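Local structure of D-lactate dehydrogenase (Fermentative) (Pseudomonas aeruginosa, 6ABJ) at residues B[55-66]-B[79-90]; B[17-25]-B[41-50]. The protein is a tetrameric NAD-dependent D-lactate dehydrogenase, interconverting D-lactate and pyruvate with NAD(H) as the redox partner. One frame throughout, in Å; residues are numbered along the deposited sequence.

Contact 1. Residues B[55-66]-B[79-90]; sequences AVLAQGFEVVCA and RLAAGGTRLVAL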
# COMPACT_ATOMS: atom_id res chain seq x y z
N ALA B 55 -13.27 -5.07 34.34
CA ALA B 55 -14.20 -4.22 35.13
C ALA B 55 -13.60 -3.88 36.51
O ALA B 55 -13.83 -2.78 37.07
CB ALA B 55 -15.54 -4.93 35.29
N VAL B 56 -12.80 -4.81 37.01
CA VAL B 56 -12.14 -4.67 38.30
C VAL B 56 -11.28 -3.40 38.36
O VAL B 56 -11.08 -2.84 39.44
CB VAL B 56 -11.33 -5.96 38.64
CG1 VAL B 56 -10.21 -6.21 37.63
CG2 VAL B 56 -10.82 -5.89 40.09
N LEU B 57 -10.80 -2.93 37.22
CA LEU B 57 -10.02 -1.69 37.18
C LEU B 57 -10.83 -0.44 37.62
O LEU B 57 -10.27 0.55 38.10
CB LEU B 57 -9.45 -1.50 35.77
CG LEU B 57 -8.40 -2.54 35.37
CD1 LEU B 57 -8.04 -2.41 33.88
CD2 LEU B 57 -7.15 -2.43 36.23
N ALA B 58 -12.15 -0.50 37.41
CA ALA B 58 -13.08 0.57 37.78
C ALA B 58 -13.52 0.51 39.24
O ALA B 58 -14.39 1.29 39.67
CB ALA B 58 -14.31 0.48 36.91
N GLN B 59 -12.94 -0.41 40.01
CA GLN B 59 -13.30 -0.53 41.42
C GLN B 59 -12.89 0.77 42.14
O GLN B 59 -11.74 1.21 42.08
CB GLN B 59 -12.64 -1.74 42.09
CG GLN B 59 -13.00 -1.83 43.58
CD GLN B 59 -13.21 -3.24 44.09
OE1 GLN B 59 -12.75 -4.22 43.50
NE2 GLN B 59 -13.90 -3.34 45.22
N GLY B 60 -13.87 1.36 42.82
CA GLY B 60 -13.66 2.56 43.59
C GLY B 60 -13.81 3.83 42.78
O GLY B 60 -13.64 4.91 43.32
N PHE B 61 -14.06 3.71 41.47
CA PHE B 61 -14.23 4.88 40.62
C PHE B 61 -15.70 5.17 40.48
O PHE B 61 -16.53 4.27 40.14
CB PHE B 61 -13.62 4.66 39.20
CG PHE B 61 -12.13 4.78 39.14
CD1 PHE B 61 -11.55 6.01 38.87
CD2 PHE B 61 -11.30 3.68 39.35
CE1 PHE B 61 -10.17 6.16 38.78
CE2 PHE B 61 -9.92 3.81 39.26
CZ PHE B 61 -9.35 5.06 38.97
N GLU B 62 -16.05 6.42 40.74
CA GLU B 62 -17.43 6.82 40.76
C GLU B 62 -18.03 6.91 39.39
O GLU B 62 -19.25 6.69 39.19
CB GLU B 62 -17.56 8.19 41.42
CG GLU B 62 -18.88 8.29 42.10
CD GLU B 62 -18.96 9.39 43.13
OE1 GLU B 62 -17.90 9.88 43.59
OE2 GLU B 62 -20.10 9.74 43.44
N VAL B 63 -17.16 7.25 38.43
CA VAL B 63 -17.62 7.43 37.06
C VAL B 63 -16.72 6.67 36.13
O VAL B 63 -15.49 6.68 36.31
CB VAL B 63 -17.67 8.91 36.64
CG1 VAL B 63 -18.15 9.03 35.18
CG2 VAL B 63 -18.58 9.68 37.59
N VAL B 64 -17.35 5.96 35.20
CA VAL B 64 -16.59 5.27 34.14
C VAL B 64 -17.04 5.83 32.82
O VAL B 64 -18.25 6.04 32.59
CB VAL B 64 -16.65 3.71 34.23
CG1 VAL B 64 -16.18 3.24 35.60
CG2 VAL B 64 -18.02 3.17 33.93
N CYS B 65 -16.06 6.14 31.96
CA CYS B 65 -16.36 6.74 30.67
C CYS B 65 -16.05 5.71 29.57
O CYS B 65 -14.92 5.24 29.48
CB CYS B 65 -15.59 8.05 30.45
SG CYS B 65 -15.94 8.73 28.79
N ALA B 66 -17.06 5.34 28.79
CA ALA B 66 -16.96 4.22 27.85
C ALA B 66 -17.24 4.67 26.43
O ALA B 66 -17.93 5.65 26.20
CB ALA B 66 -17.95 3.10 28.19
N ARG B 79 -20.85 -5.83 37.97
CA ARG B 79 -19.53 -5.77 38.58
C ARG B 79 -19.11 -4.31 38.90
O ARG B 79 -18.58 -4.01 39.98
CB ARG B 79 -18.53 -6.46 37.62
CG ARG B 79 -17.06 -6.53 38.09
CD ARG B 79 -16.77 -7.06 39.51
NE ARG B 79 -15.58 -6.46 40.17
CZ ARG B 79 -15.43 -5.16 40.51
NH1 ARG B 79 -16.34 -4.25 40.19
NH2 ARG B 79 -14.34 -4.76 41.15
N LEU B 80 -19.37 -3.40 37.98
CA LEU B 80 -19.11 -1.98 38.21
C LEU B 80 -19.89 -1.46 39.41
O LEU B 80 -19.39 -0.63 40.18
CB LEU B 80 -19.56 -1.14 37.00
CG LEU B 80 -18.79 -1.39 35.68
CD1 LEU B 80 -19.40 -0.59 34.56
CD2 LEU B 80 -17.32 -1.07 35.84
N ALA B 81 -21.15 -1.89 39.50
CA ALA B 81 -22.05 -1.39 40.59
C ALA B 81 -21.58 -1.89 41.95
O ALA B 81 -21.40 -1.10 42.89
CB ALA B 81 -23.47 -1.82 40.33
N ALA B 82 -21.36 -3.21 42.04
CA ALA B 82 -20.74 -3.86 43.21
C ALA B 82 -19.40 -3.21 43.60
O ALA B 82 -19.09 -3.08 44.77
CB ALA B 82 -20.50 -5.35 42.93
N GLY B 83 -18.63 -2.79 42.61
CA GLY B 83 -17.38 -2.09 42.87
C GLY B 83 -17.50 -0.61 43.19
O GLY B 83 -16.47 0.04 43.39
N GLY B 84 -18.72 -0.07 43.16
CA GLY B 84 -19.01 1.31 43.62
C GLY B 84 -19.04 2.39 42.53
O GLY B 84 -18.97 3.60 42.82
N THR B 85 -19.14 1.95 41.27
CA THR B 85 -19.30 2.89 40.18
C THR B 85 -20.71 3.39 40.19
O THR B 85 -21.64 2.59 40.36
CB THR B 85 -18.91 2.25 38.84
OG1 THR B 85 -17.52 1.95 38.88
CG2 THR B 85 -19.23 3.17 37.70
N ARG B 86 -20.91 4.70 40.07
CA ARG B 86 -22.27 5.26 40.22
C ARG B 86 -22.82 5.89 38.95
O ARG B 86 -24.01 6.13 38.86
CB ARG B 86 -22.36 6.27 41.39
CG ARG B 86 -22.11 5.69 42.79
CD ARG B 86 -22.09 6.82 43.84
NE ARG B 86 -23.34 7.63 43.84
CZ ARG B 86 -23.41 8.97 44.01
NH1 ARG B 86 -22.33 9.71 44.28
NH2 ARG B 86 -24.59 9.57 43.93
N LEU B 87 -21.97 6.09 37.93
CA LEU B 87 -22.41 6.64 36.66
C LEU B 87 -21.55 6.06 35.50
O LEU B 87 -20.34 5.95 35.62
CB LEU B 87 -22.31 8.16 36.67
CG LEU B 87 -22.58 8.89 35.36
CD1 LEU B 87 -24.04 8.93 34.93
CD2 LEU B 87 -22.04 10.29 35.48
N VAL B 88 -22.24 5.71 34.41
CA VAL B 88 -21.59 5.33 33.16
C VAL B 88 -21.80 6.48 32.19
O VAL B 88 -22.92 6.79 31.84
CB VAL B 88 -22.29 4.07 32.57
CG1 VAL B 88 -21.72 3.72 31.19
CG2 VAL B 88 -22.16 2.89 33.53
N ALA B 89 -20.72 7.14 31.78
CA ALA B 89 -20.77 8.24 30.82
C ALA B 89 -20.25 7.69 29.49
O ALA B 89 -19.07 7.28 29.43
CB ALA B 89 -19.89 9.39 31.24
N LEU B 90 -21.08 7.73 28.45
CA LEU B 90 -20.66 7.25 27.08
C LEU B 90 -20.17 8.46 26.34
O LEU B 90 -20.91 9.47 26.17
CB LEU B 90 -21.79 6.64 26.32
CG LEU B 90 -22.68 5.66 27.05
CD1 LEU B 90 -23.86 5.30 26.19
CD2 LEU B 90 -21.88 4.43 27.41
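The carbonyl oxygen of Glu62 is gripped by two successive amides of segment 79-90: Arg86 N comes to Glu62 O at 2.7 Å, tilted from the carbonyl plane, and Leu87 N reaches the same oxygen at 3.1 Å, nearly in line with the C=O bond. From this fork the parallel ladder runs on, Val64 N bonding to Leu87 O, Val64 O taking Ala89 N and Ala66 N closing on Ala89 O. Just before it, Thr85 OG1 donates in the carbonyl plane to Phe61 O (2.8 Å). Its hydroxyl lies beside its own backbone N (chi1 -65°), which leaves the methyl CG2 to meet Val64 CG1 at 3.7 Å, the two side chains crossing at about a right angle. Glu62 and Arg86 run side by side in the same direction and end in a salt bridge between OE2 and NH1, although the modelled separation is too short to be taken literally. Further back, Gly60 N donates to Gly83 O (3.0 Å), tying the type II turn of 58-61 to the Schellman end of helix 74-82, where Gly84 has positive phi. Arg79 lays its CG against Ala55 CB at 3.6 Å, then bends at chi2 and chi3, bringing Val56 CA and Ala55 O over one face of the guanidinium and Gln59 OE1 to its edge, at an angle too poor for a hydrogen bond. Leu80 packs its CD2 on Ala58 CB (3.6 Å) and its CD1 against Val64 CG2. Val63, Leu87 and Ala89 occupy one sheet face, the first two also met by Ile331 and Trp334 of helix 317-335; Val64, Val88 and Leu90 occupy the other. Strand 63-66, helix 74-82 and strand 87-90 thus form a beta-alpha-beta unit, the repeating element of this parallel alpha/beta sheet.

Contact 2. Residues B[17-25]-B[41-50]; sequences MRILFFSSQ and FELHFQQAHL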
# COMPACT_ATOMS: atom_id res chain seq x y z
N MET B 17 -13.65 14.16 42.24
CA MET B 17 -14.51 13.24 41.43
C MET B 17 -13.61 12.55 40.40
O MET B 17 -12.97 13.23 39.59
CB MET B 17 -15.61 13.99 40.68
CG MET B 17 -16.41 13.10 39.72
SD MET B 17 -17.96 12.47 40.41
CE MET B 17 -19.11 13.75 39.89
N ARG B 18 -13.59 11.22 40.43
CA ARG B 18 -12.63 10.43 39.67
C ARG B 18 -13.35 9.74 38.50
O ARG B 18 -14.47 9.22 38.68
CB ARG B 18 -11.90 9.40 40.55
CG ARG B 18 -11.17 10.00 41.76
CD ARG B 18 -10.16 9.03 42.36
NE ARG B 18 -10.74 7.69 42.56
CZ ARG B 18 -10.09 6.54 42.43
NH1 ARG B 18 -8.82 6.52 42.05
NH2 ARG B 18 -10.70 5.37 42.66
N ILE B 19 -12.72 9.77 37.32
CA ILE B 19 -13.34 9.20 36.08
C ILE B 19 -12.33 8.27 35.45
O ILE B 19 -11.17 8.65 35.25
CB ILE B 19 -13.77 10.28 35.05
CG1 ILE B 19 -14.72 11.31 35.66
CG2 ILE B 19 -14.47 9.64 33.84
CD1 ILE B 19 -14.78 12.63 34.94
N LEU B 20 -12.74 7.02 35.26
CA LEU B 20 -11.92 6.03 34.58
C LEU B 20 -12.43 5.87 33.14
O LEU B 20 -13.58 5.48 32.91
CB LEU B 20 -11.92 4.67 35.32
CG LEU B 20 -11.08 3.56 34.66
CD1 LEU B 20 -9.59 3.93 34.57
CD2 LEU B 20 -11.28 2.25 35.43
N PHE B 21 -11.53 6.13 32.17
CA PHE B 21 -11.83 5.93 30.74
C PHE B 21 -11.28 4.58 30.24
O PHE B 21 -10.10 4.32 30.43
CB PHE B 21 -11.13 7.01 29.92
CG PHE B 21 -11.64 8.42 30.17
CD1 PHE B 21 -11.31 9.11 31.35
CD2 PHE B 21 -12.42 9.06 29.22
CE1 PHE B 21 -11.77 10.41 31.56
CE2 PHE B 21 -12.86 10.35 29.41
CZ PHE B 21 -12.55 11.02 30.60
N PHE B 22 -12.16 3.74 29.68
CA PHE B 22 -11.77 2.51 29.08
C PHE B 22 -11.68 2.79 27.55
O PHE B 22 -12.20 3.81 27.08
CB PHE B 22 -12.77 1.39 29.33
CG PHE B 22 -12.72 0.83 30.69
CD1 PHE B 22 -11.87 -0.23 30.99
CD2 PHE B 22 -13.52 1.39 31.72
CE1 PHE B 22 -11.81 -0.75 32.28
CE2 PHE B 22 -13.45 0.88 33.01
CZ PHE B 22 -12.59 -0.20 33.29
N SER B 23 -10.93 1.93 26.86
CA SER B 23 -10.68 2.01 25.38
C SER B 23 -10.09 3.37 24.97
O SER B 23 -10.42 3.92 23.96
CB SER B 23 -11.95 1.67 24.62
OG SER B 23 -12.39 0.31 24.89
N SER B 24 -9.19 3.89 25.79
CA SER B 24 -8.67 5.26 25.62
C SER B 24 -7.68 5.36 24.48
O SER B 24 -6.84 4.47 24.32
CB SER B 24 -7.99 5.71 26.89
OG SER B 24 -8.88 5.68 28.02
N GLN B 25 -7.82 6.42 23.70
CA GLN B 25 -6.91 6.71 22.59
C GLN B 25 -6.23 8.00 22.98
O GLN B 25 -6.75 8.76 23.80
CB GLN B 25 -7.71 6.97 21.29
CG GLN B 25 -8.55 5.80 20.85
CD GLN B 25 -7.68 4.67 20.40
OE1 GLN B 25 -6.50 4.88 20.05
NE2 GLN B 25 -8.20 3.47 20.48
N PHE B 41 -11.80 17.59 37.18
CA PHE B 41 -12.00 16.21 37.57
C PHE B 41 -10.64 15.48 37.57
O PHE B 41 -9.67 15.95 37.01
CB PHE B 41 -13.03 15.55 36.64
CG PHE B 41 -14.42 16.19 36.68
CD1 PHE B 41 -14.94 16.77 37.85
CD2 PHE B 41 -15.24 16.17 35.55
CE1 PHE B 41 -16.23 17.32 37.86
CE2 PHE B 41 -16.53 16.69 35.56
CZ PHE B 41 -17.03 17.27 36.72
N GLU B 42 -10.58 14.34 38.22
CA GLU B 42 -9.37 13.51 38.21
C GLU B 42 -9.60 12.48 37.12
O GLU B 42 -10.42 11.57 37.29
CB GLU B 42 -9.14 12.80 39.56
CG GLU B 42 -7.83 11.98 39.63
CD GLU B 42 -7.60 11.30 40.97
OE1 GLU B 42 -7.98 11.87 42.01
OE2 GLU B 42 -7.06 10.17 41.01
N LEU B 43 -8.85 12.62 36.04
CA LEU B 43 -9.00 11.75 34.86
C LEU B 43 -7.99 10.64 34.79
O LEU B 43 -6.80 10.90 34.80
CB LEU B 43 -8.84 12.58 33.61
CG LEU B 43 -9.69 13.87 33.57
CD1 LEU B 43 -9.48 14.54 32.22
CD2 LEU B 43 -11.17 13.58 33.78
N HIS B 44 -8.49 9.40 34.69
CA HIS B 44 -7.67 8.20 34.51
C HIS B 44 -7.98 7.55 33.17
O HIS B 44 -9.14 7.20 32.87
CB HIS B 44 -7.89 7.21 35.67
CG HIS B 44 -7.31 7.69 36.98
ND1 HIS B 44 -6.07 7.28 37.45
CD2 HIS B 44 -7.78 8.57 37.91
CE1 HIS B 44 -5.81 7.87 38.60
NE2 HIS B 44 -6.83 8.67 38.90
N PHE B 45 -6.95 7.38 32.36
CA PHE B 45 -7.06 6.80 30.99
C PHE B 45 -6.47 5.39 30.91
O PHE B 45 -5.30 5.23 30.91
CB PHE B 45 -6.37 7.71 29.97
CG PHE B 45 -6.99 9.06 29.87
CD1 PHE B 45 -8.21 9.22 29.21
CD2 PHE B 45 -6.41 10.16 30.46
CE1 PHE B 45 -8.82 10.46 29.11
CE2 PHE B 45 -7.03 11.41 30.38
CZ PHE B 45 -8.24 11.57 29.71
N GLN B 46 -7.33 4.40 30.84
CA GLN B 46 -6.96 3.02 30.60
C GLN B 46 -7.15 2.66 29.12
O GLN B 46 -8.25 2.76 28.55
CB GLN B 46 -7.88 2.14 31.45
CG GLN B 46 -7.84 0.65 31.21
CD GLN B 46 -6.42 0.13 31.30
OE1 GLN B 46 -5.89 -0.45 30.33
NE2 GLN B 46 -5.79 0.39 32.44
N GLN B 47 -6.11 2.14 28.49
CA GLN B 47 -6.24 1.71 27.10
C GLN B 47 -7.14 0.48 26.92
O GLN B 47 -7.79 0.32 25.91
CB GLN B 47 -4.85 1.38 26.55
CG GLN B 47 -3.93 2.58 26.57
CD GLN B 47 -2.64 2.29 25.84
OE1 GLN B 47 -2.42 1.17 25.35
NE2 GLN B 47 -1.77 3.29 25.75
N ALA B 48 -7.16 -0.42 27.89
CA ALA B 48 -7.88 -1.67 27.70
C ALA B 48 -9.36 -1.46 27.54
O ALA B 48 -9.92 -0.54 28.08
CB ALA B 48 -7.62 -2.58 28.87
N HIS B 49 -9.98 -2.36 26.77
CA HIS B 49 -11.42 -2.45 26.66
C HIS B 49 -12.08 -2.81 27.98
O HIS B 49 -11.55 -3.61 28.75
CB HIS B 49 -11.86 -3.51 25.65
CG HIS B 49 -11.35 -3.29 24.26
ND1 HIS B 49 -11.18 -2.04 23.71
CD2 HIS B 49 -10.99 -4.18 23.31
CE1 HIS B 49 -10.73 -2.17 22.47
NE2 HIS B 49 -10.61 -3.46 22.20
N LEU B 50 -13.26 -2.26 28.20
CA LEU B 50 -14.10 -2.73 29.28
C LEU B 50 -14.77 -4.06 28.91
O LEU B 50 -15.36 -4.20 27.84
CB LEU B 50 -15.18 -1.69 29.58
CG LEU B 50 -16.20 -2.11 30.64
CD1 LEU B 50 -15.53 -2.30 31.99
CD2 LEU B 50 -17.30 -1.06 30.70
O HOH W 1 -7.28 1.84 23.85
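Strands 18-21 and 42-45, at one edge of a five-stranded parallel sheet with 42-45 outermost within this chain, belong to a beta-alpha-beta unit whose crossover is helix 26-35. Five backbone bonds knit the pair, from Glu42 N to Met17 O through to Gln46 N on Phe21 O; the shortest joins Phe21 N to His44 O, 2.7 Å. On one face Phe45 leans over Phe21: CE1 sits above the middle of the Phe21 ring, the centroids are 4.5 Å apart and the planes are inclined by 32°, while Leu43 CD2 abuts the edge of the same ring. Ile19 CD1 continues this apolar row to Phe41 CD2 (3.6 Å). On the opposite face Arg18 and Glu42 extend alongside each other, methylenes against the carboxylate, without a salt bridge. Glu42 swings CG away from its amide N (chi1 -176°) and continues extended, presenting the anti lone pair of OE2 to His44 NE2, a straight bond of 2.6 Å lying in the imidazole plane. Beyond the strands the two segments stay joined. Ser23 N reaches Ala48 O from above the carbonyl plane, and His49 ND1 donates to Ser23 OG (2.9 Å), whose hydroxyl is also bonded to Asp70. Ser24 N bonds to Gln46 O at 3.1 Å, and a water bridges Ser24 O and Gln47 O. Leu50 places CD1 over the face of Phe22, a CH-pi contact 3.9 Å from the centroid, with Ala48 O at that ring's edge. Around the pair, Phe32 of helix 26-35 meets Phe21 edge-to-face and packs on Phe45; helix 317-335 covers Met17, Ile19 and Phe41; Arg18 bonds to Gly60 O and makes a cation-pi contact with Phe61; and strand 63-66 flanks strand 18-21 in the sheet.

In the fold
Contacts 1 and 2 build successive parts of one parallel sheet, ordered 42-45, 18-21, 63-66, 87-90, 110-111, and their centres lie about 10 Å apart. Contact 2 is complete in sequence before contact 1 begins, and strands 18-21 and 63-66 lie side by side in the sheet: Cys65 N lies 2.7 Å from Leu20 O and Leu20 N 3.0 Å from Val63 O, both probable hydrogen bonds. Leu20 CD2 also packs against the 3-10 turn, 3.4 Å from Ala58 CA. Between side chains, Leu90 of contact 1 is about 11 Å and Ser23 of contact 2 about 12 Å from Phe314, which binds NADH in another structure of this protein.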